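Local coordinates for protein NalP translocator (Neisseria meningitidis, PDB 1UYN) that forms the outer-membrane translocator domain of an autotransporter, a beta-barrel with a hydrophilic pore through which the protease passenger domain reaches the cell surface, at residues Ala15-Arg27 with Asp52-Arg66. Numbering follows the deposited sequence.
Sequences ADSTAAHADMQGR and DGGTWEQGGVEGKMR
Gln58 meets Asp16 and Ala19 of the helix with nearly every atom of its side chain. Its CB lies 3.4 Å from Asp16 OD1, and CG rests over one face of the Trp56 ring. With the chain extended beyond CG (chi2 -163°), the amide passes alongside the Asp16 carboxylate, running the opposite way. There OE1 turns to the methyl of Ala19, while NE2 donates to Asp16 O at 3.1 Å. That N-H bond is moderately straight, 154°, and the acceptor lies in the amide plane. Because Ala20 N also donates to Asp16 O, this carbonyl takes a side-chain bond without giving up its helical one.

Trp56 brings a ring edge to the helix, its CZ3 standing 3.7 Å from Ala19 O. Beyond it, Met65 CE sits 4.0 Å from Ala20 CB, and Met24 CE reaches Met65 CB at 3.7 Å. The last link is ionic: Arg27 NE contacts Asp52 OD1 at 2.8 Å from above the carboxylate plane, while NH1 and NH2 both grip Asp23 OD2. Tyr295 OH also bonds Asp23 OD2, Arg266 pairs with Asp23 OD1, and Ser299 OG bonds Asp52 OD1.

The two strands, joined by a glycine-containing turn, form part of the wall along which the helix runs, as in the autotransporter beta-domain: a 12-stranded antiparallel barrel whose pore is occupied by the helix at the start of the translocator domain.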
ATOM      1  N   ALA A  15      10.097  10.783 -11.111  1.00 17.29           N
ATOM      2  CA  ALA A  15       9.177  11.255 -10.057  1.00 17.13           C
ATOM      3  C   ALA A  15       7.922  10.401  -9.987  1.00 17.46           C
ATOM      4  O   ALA A  15       7.485  10.035  -8.924  1.00 17.44           O
ATOM      5  CB  ALA A  15       8.765  12.710 -10.290  1.00 16.44           C
ATOM      6  N   ASP A  16       7.363  10.106 -11.150  1.00 17.94           N
ATOM      7  CA  ASP A  16       6.110   9.409 -11.296  1.00 18.18           C
ATOM      8  C   ASP A  16       6.162   7.963 -10.877  1.00 18.02           C
ATOM      9  O   ASP A  16       5.209   7.454 -10.285  1.00 18.45           O
ATOM     10  CB  ASP A  16       5.694   9.466 -12.772  1.00 18.55           C
ATOM     11  CG  ASP A  16       5.245  10.850 -13.199  1.00 20.06           C
ATOM     12  OD1 ASP A  16       5.064  11.701 -12.316  1.00 23.73           O
ATOM     13  OD2 ASP A  16       5.058  11.198 -14.389  1.00 22.60           O
ATOM     14  N   SER A  17       7.233   7.272 -11.241  1.00 18.24           N
ATOM     15  CA  SER A  17       7.411   5.869 -10.835  1.00 18.36           C
ATOM     16  C   SER A  17       7.604   5.782  -9.337  1.00 18.89           C
ATOM     17  O   SER A  17       6.928   5.003  -8.659  1.00 18.65           O
ATOM     18  CB  SER A  17       8.567   5.216 -11.548  1.00 17.74           C
ATOM     19  OG  SER A  17       9.714   6.045 -11.542  1.00 21.87           O
ATOM     20  N   THR A  18       8.464   6.630  -8.782  1.00 19.88           N
ATOM     21  CA  THR A  18       8.578   6.687  -7.321  1.00 20.80           C
ATOM     22  C   THR A  18       7.238   6.943  -6.654  1.00 20.71           C
ATOM     23  O   THR A  18       6.866   6.245  -5.725  1.00 21.65           O
ATOM     24  CB  THR A  18       9.540   7.756  -6.878  1.00 21.06           C
ATOM     25  OG1 THR A  18      10.809   7.546  -7.500  1.00 21.40           O
ATOM     26  CG2 THR A  18       9.803   7.613  -5.396  1.00 21.35           C
ATOM     27  N   ALA A  19       6.521   7.947  -7.126  1.00 20.65           N
ATOM     28  CA  ALA A  19       5.156   8.230  -6.642  1.00 21.19           C
ATOM     29  C   ALA A  19       4.233   6.996  -6.722  1.00 21.58           C
ATOM     30  O   ALA A  19       3.465   6.730  -5.787  1.00 21.91           O
ATOM     31  CB  ALA A  19       4.549   9.359  -7.458  1.00 20.44           C
ATOM     32  N   ALA A  20       4.293   6.275  -7.851  1.00 21.57           N
ATOM     33  CA  ALA A  20       3.488   5.065  -8.045  1.00 21.51           C
ATOM     34  C   ALA A  20       3.818   3.982  -7.030  1.00 21.03           C
ATOM     35  O   ALA A  20       2.936   3.276  -6.588  1.00 20.67           O
ATOM     36  CB  ALA A  20       3.662   4.519  -9.452  1.00 21.67           C
ATOM     37  N   HIS A  21       5.091   3.878  -6.657  1.00 21.48           N
ATOM     38  CA  HIS A  21       5.531   2.909  -5.656  1.00 21.52           C
ATOM     39  C   HIS A  21       5.026   3.263  -4.241  1.00 21.97           C
ATOM     40  O   HIS A  21       4.440   2.413  -3.554  1.00 22.29           O
ATOM     41  CB  HIS A  21       7.053   2.784  -5.628  1.00 21.15           C
ATOM     42  CG  HIS A  21       7.550   1.941  -4.504  1.00 20.60           C
ATOM     43  ND1 HIS A  21       7.322   0.589  -4.437  1.00 21.87           N
ATOM     44  CD2 HIS A  21       8.195   2.266  -3.364  1.00 23.66           C
ATOM     45  CE1 HIS A  21       7.847   0.108  -3.327  1.00 23.24           C
ATOM     46  NE2 HIS A  21       8.385   1.105  -2.655  1.00 21.81           N
ATOM     47  N   ALA A  22       5.273   4.498  -3.807  1.00 21.54           N
ATOM     48  CA  ALA A  22       4.729   5.002  -2.528  1.00 21.45           C
ATOM     49  C   ALA A  22       3.228   4.778  -2.353  1.00 21.18           C
ATOM     50  O   ALA A  22       2.729   4.531  -1.245  1.00 20.47           O
ATOM     51  CB  ALA A  22       5.029   6.505  -2.362  1.00 21.03           C
ATOM     52  N   ASP A  23       2.508   4.934  -3.455  1.00 21.47           N
ATOM     53  CA  ASP A  23       1.053   4.880  -3.460  1.00 20.72           C
ATOM     54  C   ASP A  23       0.656   3.428  -3.268  1.00 21.08           C
ATOM     55  O   ASP A  23      -0.209   3.118  -2.463  1.00 22.10           O
ATOM     56  CB  ASP A  23       0.569   5.415  -4.780  1.00 20.29           C
ATOM     57  CG  ASP A  23      -0.915   5.521  -4.857  1.00 19.20           C
ATOM     58  OD1 ASP A  23      -1.475   6.430  -4.231  1.00 19.96           O
ATOM     59  OD2 ASP A  23      -1.600   4.785  -5.572  1.00 17.25           O
ATOM     60  N   MET A  24       1.335   2.530  -3.971  1.00 21.20           N
ATOM     61  CA  MET A  24       1.126   1.104  -3.781  1.00 21.28           C
ATOM     62  C   MET A  24       1.456   0.660  -2.396  1.00 20.13           C
ATOM     63  O   MET A  24       0.741  -0.162  -1.844  1.00 20.42           O
ATOM     64  CB  MET A  24       1.925   0.275  -4.787  1.00 22.12           C
ATOM     65  CG  MET A  24       1.065  -0.167  -5.978  1.00 26.25           C
ATOM     66  SD  MET A  24       1.998  -0.634  -7.406  1.00 33.76           S
ATOM     67  CE  MET A  24       0.987   0.049  -8.660  1.00 37.88           C
ATOM     68  N   GLN A  25       2.545   1.185  -1.853  1.00 20.29           N
ATOM     69  CA  GLN A  25       3.013   0.903  -0.502  1.00 20.33           C
ATOM     70  C   GLN A  25       1.998   1.278   0.566  1.00 21.05           C
ATOM     71  O   GLN A  25       1.924   0.614   1.580  1.00 23.09           O
ATOM     72  CB  GLN A  25       4.308   1.641  -0.205  1.00 20.00           C
ATOM     73  CG  GLN A  25       5.072   1.083   0.957  1.00 20.01           C
ATOM     74  CD  GLN A  25       5.944  -0.120   0.597  1.00 21.64           C
ATOM     75  OE1 GLN A  25       5.612  -0.880  -0.313  1.00 24.08           O
ATOM     76  NE2 GLN A  25       7.042  -0.326   1.354  1.00 24.86           N
ATOM     77  N   GLY A  26       1.202   2.315   0.364  1.00 21.01           N
ATOM     78  CA  GLY A  26       0.200   2.663   1.348  1.00 20.81           C
ATOM     79  C   GLY A  26      -0.871   1.587   1.453  1.00 21.36           C
ATOM     80  O   GLY A  26      -1.472   1.368   2.523  1.00 22.02           O
ATOM     81  N   ARG A  27      -1.184   0.948   0.337  1.00 21.41           N
ATOM     82  CA  ARG A  27      -2.181  -0.100   0.389  1.00 22.21           C
ATOM     83  C   ARG A  27      -1.562  -1.358   0.991  1.00 22.59           C
ATOM     84  O   ARG A  27      -2.247  -2.077   1.738  1.00 22.61           O
ATOM     85  CB  ARG A  27      -2.773  -0.385  -0.978  1.00 22.66           C
ATOM     86  CG  ARG A  27      -3.601   0.776  -1.541  1.00 22.89           C
ATOM     87  CD  ARG A  27      -4.238   0.413  -2.841  1.00 23.72           C
ATOM     88  NE  ARG A  27      -3.253   0.530  -3.892  1.00 25.54           N
ATOM     89  CZ  ARG A  27      -2.916   1.684  -4.427  1.00 29.31           C
ATOM     90  NH1 ARG A  27      -3.499   2.811  -4.007  1.00 30.93           N
ATOM     91  NH2 ARG A  27      -2.003   1.725  -5.387  1.00 30.00           N
ATOM     92  N   ASP A  52      -2.729  -4.498  -8.286  1.00 27.41           N
ATOM     93  CA  ASP A  52      -3.028  -3.064  -8.367  1.00 26.71           C
ATOM     94  C   ASP A  52      -3.079  -2.659  -9.817  1.00 25.99           C
ATOM     95  O   ASP A  52      -2.335  -3.200 -10.623  1.00 25.99           O
ATOM     96  CB  ASP A  52      -1.936  -2.262  -7.681  1.00 26.59           C
ATOM     97  CG  ASP A  52      -2.148  -2.145  -6.209  1.00 28.82           C
ATOM     98  OD1 ASP A  52      -3.170  -1.526  -5.823  1.00 34.44           O
ATOM     99  OD2 ASP A  52      -1.367  -2.630  -5.347  1.00 32.13           O
ATOM    100  N   GLY A  53      -3.920  -1.688 -10.158  1.00 25.69           N
ATOM    101  CA  GLY A  53      -4.106  -1.328 -11.552  1.00 25.57           C
ATOM    102  C   GLY A  53      -4.857  -0.036 -11.722  1.00 25.67           C
ATOM    103  O   GLY A  53      -6.046   0.012 -11.522  1.00 26.31           O
ATOM    104  N   GLY A  54      -4.166   1.022 -12.099  1.00 25.77           N
ATOM    105  CA  GLY A  54      -4.822   2.291 -12.328  1.00 25.53           C
ATOM    106  C   GLY A  54      -4.201   3.157 -13.400  1.00 25.58           C
ATOM    107  O   GLY A  54      -3.258   2.762 -14.092  1.00 25.48           O
ATOM    108  N   THR A  55      -4.790   4.337 -13.539  1.00 25.90           N
ATOM    109  CA  THR A  55      -4.255   5.424 -14.340  1.00 26.46           C
ATOM    110  C   THR A  55      -4.062   6.639 -13.418  1.00 26.86           C
ATOM    111  O   THR A  55      -4.724   6.752 -12.377  1.00 26.13           O
ATOM    112  CB  THR A  55      -5.212   5.757 -15.495  1.00 26.46           C
ATOM    113  OG1 THR A  55      -6.543   5.852 -14.995  1.00 27.37           O
ATOM    114  CG2 THR A  55      -5.298   4.622 -16.492  1.00 26.58           C
ATOM    115  N   TRP A  56      -3.161   7.550 -13.796  1.00 27.24           N
ATOM    116  CA  TRP A  56      -2.852   8.687 -12.940  1.00 27.88           C
ATOM    117  C   TRP A  56      -2.246   9.817 -13.757  1.00 28.79           C
ATOM    118  O   TRP A  56      -1.193   9.652 -14.347  1.00 29.44           O
ATOM    119  CB  TRP A  56      -1.899   8.202 -11.845  1.00 27.47           C
ATOM    120  CG  TRP A  56      -1.697   9.080 -10.609  1.00 27.83           C
ATOM    121  CD1 TRP A  56      -2.217  10.335 -10.362  1.00 28.89           C
ATOM    122  CD2 TRP A  56      -0.892   8.752  -9.448  1.00 25.97           C
ATOM    123  NE1 TRP A  56      -1.782  10.793  -9.134  1.00 27.63           N
ATOM    124  CE2 TRP A  56      -0.967   9.855  -8.554  1.00 24.80           C
ATOM    125  CE3 TRP A  56      -0.114   7.634  -9.077  1.00 23.71           C
ATOM    126  CZ2 TRP A  56      -0.302   9.877  -7.319  1.00 25.36           C
ATOM    127  CZ3 TRP A  56       0.568   7.662  -7.838  1.00 24.62           C
ATOM    128  CH2 TRP A  56       0.467   8.776  -6.978  1.00 25.12           C
ATOM    129  N   GLU A  57      -2.917  10.960 -13.819  1.00 29.83           N
ATOM    130  CA  GLU A  57      -2.274  12.191 -14.271  1.00 30.93           C
ATOM    131  C   GLU A  57      -1.492  12.863 -13.128  1.00 31.03           C
ATOM    132  O   GLU A  57      -2.086  13.348 -12.166  1.00 31.44           O
ATOM    133  CB  GLU A  57      -3.301  13.179 -14.809  1.00 31.55           C
ATOM    134  CG  GLU A  57      -2.679  14.337 -15.585  1.00 34.06           C
ATOM    135  CD  GLU A  57      -2.638  14.060 -17.062  1.00 38.81           C
ATOM    136  OE1 GLU A  57      -3.042  12.926 -17.430  1.00 41.18           O
ATOM    137  OE2 GLU A  57      -2.218  14.958 -17.858  1.00 41.42           O
ATOM    138  N   GLN A  58      -0.172  12.903 -13.253  1.00 31.37           N
ATOM    139  CA  GLN A  58       0.695  13.483 -12.242  1.00 32.28           C
ATOM    140  C   GLN A  58       1.331  14.741 -12.788  1.00 33.21           C
ATOM    141  O   GLN A  58       2.487  14.723 -13.250  1.00 33.86           O
ATOM    142  CB  GLN A  58       1.804  12.501 -11.850  1.00 32.74           C
ATOM    143  CG  GLN A  58       1.327  11.277 -11.092  1.00 32.65           C
ATOM    144  CD  GLN A  58       2.453  10.576 -10.382  1.00 33.58           C
ATOM    145  OE1 GLN A  58       3.060  11.159  -9.473  1.00 32.12           O
ATOM    146  NE2 GLN A  58       2.732   9.307 -10.772  1.00 33.42           N
ATOM    147  N   GLY A  59       0.567  15.837 -12.740  1.00 33.73           N
ATOM    148  CA  GLY A  59       1.047  17.147 -13.139  1.00 33.37           C
ATOM    149  C   GLY A  59       1.365  17.197 -14.611  1.00 33.14           C
ATOM    150  O   GLY A  59       2.487  17.495 -14.989  1.00 33.04           O
ATOM    151  N   GLY A  60       0.375  16.879 -15.436  1.00 32.96           N
ATOM    152  CA  GLY A  60       0.486  17.035 -16.879  1.00 32.71           C
ATOM    153  C   GLY A  60       0.773  15.733 -17.623  1.00 32.32           C
ATOM    154  O   GLY A  60       0.545  15.637 -18.844  1.00 32.51           O
ATOM    155  N   VAL A  61       1.236  14.721 -16.891  1.00 31.25           N
ATOM    156  CA  VAL A  61       1.651  13.463 -17.486  1.00 30.33           C
ATOM    157  C   VAL A  61       0.740  12.339 -17.021  1.00 29.90           C
ATOM    158  O   VAL A  61       0.743  12.025 -15.841  1.00 30.00           O
ATOM    159  CB  VAL A  61       3.114  13.164 -17.084  1.00 30.29           C
ATOM    160  CG1 VAL A  61       3.672  12.012 -17.871  1.00 30.00           C
ATOM    161  CG2 VAL A  61       3.985  14.407 -17.283  1.00 29.92           C
ATOM    162  N   GLU A  62      -0.035  11.743 -17.937  1.00 29.61           N
ATOM    163  CA  GLU A  62      -0.810  10.520 -17.630  1.00 29.68           C
ATOM    164  C   GLU A  62       0.082   9.306 -17.677  1.00 28.56           C
ATOM    165  O   GLU A  62       0.966   9.214 -18.509  1.00 28.96           O
ATOM    166  CB  GLU A  62      -2.034  10.262 -18.577  1.00 30.23           C
ATOM    167  CG  GLU A  62      -3.252   9.614 -17.847  1.00 31.72           C
ATOM    168  CD  GLU A  62      -4.218   8.810 -18.747  1.00 34.57           C
ATOM    169  OE1 GLU A  62      -3.864   7.685 -19.175  1.00 36.95           O
ATOM    170  OE2 GLU A  62      -5.359   9.277 -19.012  1.00 32.97           O
ATOM    171  N   GLY A  63      -0.206   8.354 -16.807  1.00 27.68           N
ATOM    172  CA  GLY A  63       0.528   7.119 -16.747  1.00 27.05           C
ATOM    173  C   GLY A  63      -0.327   5.978 -16.280  1.00 26.95           C
ATOM    174  O   GLY A  63      -1.487   6.171 -15.886  1.00 26.27           O
ATOM    175  N   LYS A  64       0.233   4.775 -16.366  1.00 26.67           N
ATOM    176  CA  LYS A  64      -0.503   3.575 -16.046  1.00 26.73           C
ATOM    177  C   LYS A  64       0.366   2.739 -15.125  1.00 26.59           C
ATOM    178  O   LYS A  64       1.453   2.288 -15.495  1.00 26.41           O
ATOM    179  CB  LYS A  64      -0.892   2.808 -17.323  1.00 26.92           C
ATOM    180  CG  LYS A  64      -2.179   3.309 -17.986  1.00 27.96           C
ATOM    181  CD  LYS A  64      -2.286   2.986 -19.493  1.00 29.05           C
ATOM    182  CE  LYS A  64      -3.700   3.287 -20.039  1.00 30.59           C
ATOM    183  NZ  LYS A  64      -3.743   3.718 -21.499  1.00 32.56           N
ATOM    184  N   MET A  65      -0.120   2.549 -13.910  1.00 26.46           N
ATOM    185  CA  MET A  65       0.533   1.667 -12.948  1.00 26.64           C
ATOM    186  C   MET A  65      -0.136   0.290 -12.931  1.00 25.44           C
ATOM    187  O   MET A  65      -1.349   0.161 -13.034  1.00 24.63           O
ATOM    188  CB  MET A  65       0.452   2.277 -11.557  1.00 27.42           C
ATOM    189  CG  MET A  65      -0.983   2.562 -11.160  1.00 31.14           C
ATOM    190  SD  MET A  65      -1.239   4.219 -10.607  1.00 40.22           S
ATOM    191  CE  MET A  65      -0.260   3.959  -8.852  1.00 36.36           C
ATOM    192  N   ARG A  66       0.686  -0.727 -12.803  1.00 24.65           N
ATOM    193  CA  ARG A  66       0.233  -2.088 -12.579  1.00 24.71           C
ATOM    194  C   ARG A  66       1.150  -2.635 -11.514  1.00 22.92           C
ATOM    195  O   ARG A  66       2.310  -2.274 -11.417  1.00 21.91           O
ATOM    196  CB  ARG A  66       0.338  -2.940 -13.853  1.00 25.52           C
ATOM    197  CG  ARG A  66      -0.849  -2.850 -14.821  1.00 30.46           C
ATOM    198  CD  ARG A  66      -0.590  -3.534 -16.204  1.00 37.53           C
ATOM    199  NE  ARG A  66      -1.803  -3.717 -17.023  1.00 42.99           N
ATOM    200  CZ  ARG A  66      -1.808  -4.114 -18.319  1.00 48.55           C
ATOM    201  NH1 ARG A  66      -0.662  -4.380 -18.959  1.00 50.07           N
ATOM    202  NH2 ARG A  66      -2.966  -4.246 -18.991  1.00 49.20           N
TER